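Local atomic coordinates of rhamnose ABC transporter, periplasmic rhamnose-binding protein (Kribbella flavida, PDB entry 4KVF), a protein that probably binds a sugar, likely rhamnose, outside the cell membrane and hands it to an ABC transporter for uptake. Residues T91-Q96 against N115-A120; K119-V124 against A294-Q299. One frame throughout, in Å; residues are numbered along the deposited sequence.

Contact 1. Residues T91-Q96 against N115-A120; sequences TLIQQQ and NQARKA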
# COMPACT_ATOMS: atom_id res chain seq x y z
N THR A 91 -22.16 -12.70 6.37
CA THR A 91 -22.93 -11.81 7.23
C THR A 91 -23.30 -10.53 6.49
O THR A 91 -24.45 -10.09 6.55
CB THR A 91 -22.13 -11.44 8.49
OG1 THR A 91 -21.78 -12.63 9.20
CG2 THR A 91 -22.97 -10.53 9.40
N LEU A 92 -22.34 -9.94 5.79
CA LEU A 92 -22.61 -8.70 5.08
C LEU A 92 -23.67 -8.89 3.99
O LEU A 92 -24.49 -8.00 3.74
CB LEU A 92 -21.33 -8.11 4.49
CG LEU A 92 -20.30 -7.68 5.54
CD1 LEU A 92 -19.04 -7.15 4.84
CD2 LEU A 92 -20.88 -6.63 6.49
N ILE A 93 -23.66 -10.04 3.34
CA ILE A 93 -24.70 -10.38 2.37
C ILE A 93 -26.08 -10.41 3.00
O ILE A 93 -27.02 -9.79 2.49
CB ILE A 93 -24.42 -11.73 1.67
CG1 ILE A 93 -23.13 -11.66 0.86
CG2 ILE A 93 -25.61 -12.13 0.79
CD1 ILE A 93 -22.65 -13.02 0.33
N GLN A 94 -26.22 -11.14 4.11
CA GLN A 94 -27.51 -11.22 4.79
C GLN A 94 -28.00 -9.86 5.31
O GLN A 94 -29.20 -9.63 5.43
CB GLN A 94 -27.50 -12.25 5.92
CG GLN A 94 -27.88 -13.66 5.51
CD GLN A 94 -29.18 -13.72 4.72
OE1 GLN A 94 -29.17 -13.94 3.51
NE2 GLN A 94 -30.31 -13.54 5.42
N GLN A 95 -27.07 -8.97 5.63
CA GLN A 95 -27.42 -7.62 6.10
C GLN A 95 -27.75 -6.67 4.94
O GLN A 95 -28.13 -5.52 5.16
CB GLN A 95 -26.27 -7.03 6.93
CG GLN A 95 -26.04 -7.71 8.28
CD GLN A 95 -24.87 -7.11 9.04
OE1 GLN A 95 -24.04 -6.40 8.47
NE2 GLN A 95 -24.80 -7.38 10.35
N GLN A 96 -27.59 -7.17 3.72
CA GLN A 96 -27.97 -6.46 2.50
C GLN A 96 -27.22 -5.14 2.32
O GLN A 96 -27.83 -4.10 2.05
CB GLN A 96 -29.48 -6.24 2.42
CG GLN A 96 -30.25 -7.53 2.33
CD GLN A 96 -31.73 -7.29 2.35
OE1 GLN A 96 -32.18 -6.16 2.19
NE2 GLN A 96 -32.50 -8.35 2.57
N ASN A 115 -19.08 -13.82 -5.10
CA ASN A 115 -19.91 -13.90 -6.30
C ASN A 115 -21.38 -14.08 -5.97
O ASN A 115 -22.26 -13.66 -6.73
CB ASN A 115 -19.40 -14.99 -7.26
CG ASN A 115 -18.23 -14.50 -8.11
OD1 ASN A 115 -18.15 -13.31 -8.43
ND2 ASN A 115 -17.33 -15.41 -8.46
N GLN A 116 -21.65 -14.68 -4.82
CA GLN A 116 -23.02 -14.73 -4.32
C GLN A 116 -23.50 -13.31 -4.03
O GLN A 116 -24.65 -12.96 -4.33
CB GLN A 116 -23.09 -15.58 -3.05
CG GLN A 116 -24.49 -15.74 -2.49
CD GLN A 116 -25.17 -17.00 -2.97
OE1 GLN A 116 -25.09 -17.36 -4.15
NE2 GLN A 116 -25.86 -17.68 -2.06
N ALA A 117 -22.63 -12.50 -3.44
CA ALA A 117 -22.96 -11.10 -3.17
C ALA A 117 -23.24 -10.36 -4.48
O ALA A 117 -24.26 -9.67 -4.61
CB ALA A 117 -21.83 -10.40 -2.41
N ARG A 118 -22.37 -10.54 -5.46
CA ARG A 118 -22.55 -9.84 -6.74
C ARG A 118 -23.83 -10.26 -7.47
O ARG A 118 -24.46 -9.43 -8.12
CB ARG A 118 -21.32 -10.00 -7.63
CG ARG A 118 -20.05 -9.49 -6.99
CD ARG A 118 -18.84 -9.98 -7.76
NE ARG A 118 -18.59 -9.14 -8.92
CZ ARG A 118 -17.91 -9.54 -9.99
NH1 ARG A 118 -17.45 -10.78 -10.06
NH2 ARG A 118 -17.71 -8.69 -10.99
N LYS A 119 -24.21 -11.53 -7.35
CA LYS A 119 -25.48 -12.02 -7.88
C LYS A 119 -26.66 -11.30 -7.24
O LYS A 119 -27.72 -11.17 -7.85
CB LYS A 119 -25.63 -13.53 -7.68
CG LYS A 119 -25.14 -14.38 -8.84
N ALA A 120 -26.47 -10.85 -6.00
CA ALA A 120 -27.50 -10.11 -5.26
C ALA A 120 -27.40 -8.60 -5.52
O ALA A 120 -28.04 -7.81 -4.81
CB ALA A 120 -27.40 -10.39 -3.76
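I93 reaches from helix 85-94 onto the methyl of A117 in helix 111-119, and this one aliphatic side chain carries nearly all of the contact. Its CG1 lies 3.7 Å from A117 CB, and its CD1 comes within 3.8 Å of A117 N, so the ethyl branch runs along the flank of A117 from methyl to backbone. The torsions account for this: chi1 of -64° sets CG1 opposite the carbonyl carbon and beside the backbone N, and chi2 of 170° extends the branch, carrying CD1 toward Q116, whose CB is 4.3 Å from it. The small side chain of A117 is consistent with the close approach of the backbones, I93 CA and A117 CA being 5.9 Å apart. Replacing I93 with an alanine would probably leave A117 CB without its apolar partner from helix 85-94 and open a gap between the two helices. Away from I93, R118 NH1 donates to N115 OD1 at 3.1 Å, nearly along the C=O axis and with the oxygen 12° out of the guanidinium plane; the NH2 of R118 forms a salt bridge with D137. The helix carrying I93 ends in a Schellman motif, with Q96 at positive phi. Both helices pack on the same side of the six-stranded parallel sheet, where L92 and A117 each touch I100 of strand 99-102, the strand that links the two helices in the chain.

Contact 2. Residues K119-V124 against A294-Q299; sequences KADIKV and ALKSGQ
K123 and L295 meet where strand 123-127 of a parallel, Rossmann-like sheet, the kind found in periplasmic binding protein lobes, is covered by the end of helix 281-296. The tight part is apolar: K123 CG sits 3.7 Å from L295 CB and equally near the backbone N of K296, so the lysine's methylene chain lies against the last helical turn. A bend at chi2 (-58°) turns the rest of that chain, and its CE passes 4.0 Å from L295 O. L295 is buried, whereas the polar side of the contact runs out to D121, an exposed residue. There K296 starts with CG anti to its backbone N (chi1 -171°), bends once at chi2, and stretches its amine across to D121. Two acceptors of one residue grip that NZ: the carboxylate OD2 in a salt bridge and the main-chain O. D121, with positive phi, is the C-prime residue of the Schellman motif that closes helix 111-119. K123 NZ adds only a weak salt bridge to D121 OD1, at 3.5 Å. The two amines remain 6.0 Å apart from NZ to NZ, and the shared carboxylate probably offsets their like charges. K296 NZ approaches OD2 at 2.6 Å from above the carboxylate plane, and D121 O at 2.7 Å with the donor tilted 30° from the carbonyl plane.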
# COMPACT_ATOMS: atom_id res chain seq x y z
N LYS A 119 -24.21 -11.53 -7.35
CA LYS A 119 -25.48 -12.02 -7.88
C LYS A 119 -26.66 -11.30 -7.24
O LYS A 119 -27.72 -11.17 -7.85
CB LYS A 119 -25.63 -13.53 -7.68
CG LYS A 119 -25.14 -14.38 -8.84
N ALA A 120 -26.47 -10.85 -6.00
CA ALA A 120 -27.50 -10.11 -5.26
C ALA A 120 -27.40 -8.60 -5.52
O ALA A 120 -28.04 -7.81 -4.81
CB ALA A 120 -27.40 -10.39 -3.76
N ASP A 121 -26.60 -8.23 -6.52
CA ASP A 121 -26.38 -6.84 -6.96
C ASP A 121 -25.60 -6.01 -5.94
O ASP A 121 -25.64 -4.78 -5.96
CB ASP A 121 -27.69 -6.13 -7.37
CG ASP A 121 -27.44 -4.91 -8.25
OD1 ASP A 121 -26.61 -5.00 -9.19
OD2 ASP A 121 -28.06 -3.85 -8.00
N ILE A 122 -24.87 -6.70 -5.08
CA ILE A 122 -23.96 -6.02 -4.18
C ILE A 122 -22.66 -5.81 -4.97
O ILE A 122 -22.17 -6.74 -5.59
CB ILE A 122 -23.66 -6.89 -2.94
CG1 ILE A 122 -24.94 -7.15 -2.16
CG2 ILE A 122 -22.63 -6.20 -2.04
CD1 ILE A 122 -24.78 -8.09 -0.96
N LYS A 123 -22.12 -4.60 -4.95
CA LYS A 123 -20.83 -4.36 -5.60
C LYS A 123 -19.67 -4.72 -4.68
O LYS A 123 -19.68 -4.44 -3.49
CB LYS A 123 -20.72 -2.90 -6.08
CG LYS A 123 -21.85 -2.48 -7.01
CD LYS A 123 -21.93 -3.37 -8.25
CE LYS A 123 -23.29 -3.26 -8.91
NZ LYS A 123 -23.37 -4.12 -10.13
N VAL A 124 -18.65 -5.35 -5.26
CA VAL A 124 -17.52 -5.82 -4.48
C VAL A 124 -16.24 -5.13 -4.94
O VAL A 124 -15.85 -5.23 -6.09
CB VAL A 124 -17.36 -7.35 -4.59
CG1 VAL A 124 -16.07 -7.79 -3.91
CG2 VAL A 124 -18.56 -8.05 -3.97
N ALA A 294 -19.67 4.50 -7.15
CA ALA A 294 -19.76 4.72 -8.59
C ALA A 294 -20.29 3.47 -9.26
O ALA A 294 -21.10 3.56 -10.17
CB ALA A 294 -18.41 5.10 -9.19
N LEU A 295 -19.83 2.31 -8.80
CA LEU A 295 -20.32 1.04 -9.36
C LEU A 295 -21.82 0.86 -9.10
O LEU A 295 -22.59 0.53 -10.01
CB LEU A 295 -19.54 -0.14 -8.77
CG LEU A 295 -18.12 -0.28 -9.34
CD1 LEU A 295 -17.28 -1.11 -8.39
CD2 LEU A 295 -18.17 -0.93 -10.71
N LYS A 296 -22.22 1.08 -7.86
CA LYS A 296 -23.61 0.87 -7.44
C LYS A 296 -24.56 1.88 -8.08
O LYS A 296 -25.74 1.58 -8.31
CB LYS A 296 -23.73 0.91 -5.91
CG LYS A 296 -25.08 0.49 -5.35
CD LYS A 296 -25.43 -0.94 -5.73
CE LYS A 296 -26.81 -1.33 -5.20
NZ LYS A 296 -27.28 -2.61 -5.80
N SER A 297 -24.05 3.07 -8.37
CA SER A 297 -24.85 4.12 -8.99
C SER A 297 -24.88 4.03 -10.52
O SER A 297 -25.55 4.82 -11.19
CB SER A 297 -24.33 5.50 -8.55
OG SER A 297 -24.19 5.54 -7.14
N GLY A 298 -24.15 3.07 -11.07
CA GLY A 298 -24.13 2.88 -12.51
C GLY A 298 -23.19 3.78 -13.29
O GLY A 298 -23.24 3.81 -14.52
N GLN A 299 -22.32 4.52 -12.60
CA GLN A 299 -21.38 5.41 -13.29
C GLN A 299 -20.25 4.66 -14.00
O GLN A 299 -19.74 5.10 -15.04
CB GLN A 299 -20.76 6.41 -12.32
CG GLN A 299 -21.73 7.41 -11.74
CD GLN A 299 -21.04 8.37 -10.79
OE1 GLN A 299 -19.93 8.11 -10.33
NE2 GLN A 299 -21.69 9.50 -10.52

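The two contacts share K119 and A120, where helix 111-119 gives way to the turn before strand 123-127, and their centres are about 11 Å apart. Contact 1 joins two helices on one side of the sheet, whereas contact 2 joins the start of strand 123-127 and the turn before it to a third helix, 281-296. Both are partly buried, pairing a buried residue (A117, L295) with an exposed one. Contact 1 is purely apolar across its segments; contact 2, with 238 against 129 Å² buried, adds charge at its outer end. I122 ties them together: its N probably bonds to A117 O at 3.1 Å, and its CD1 packs on I93 CA at 4.0 Å.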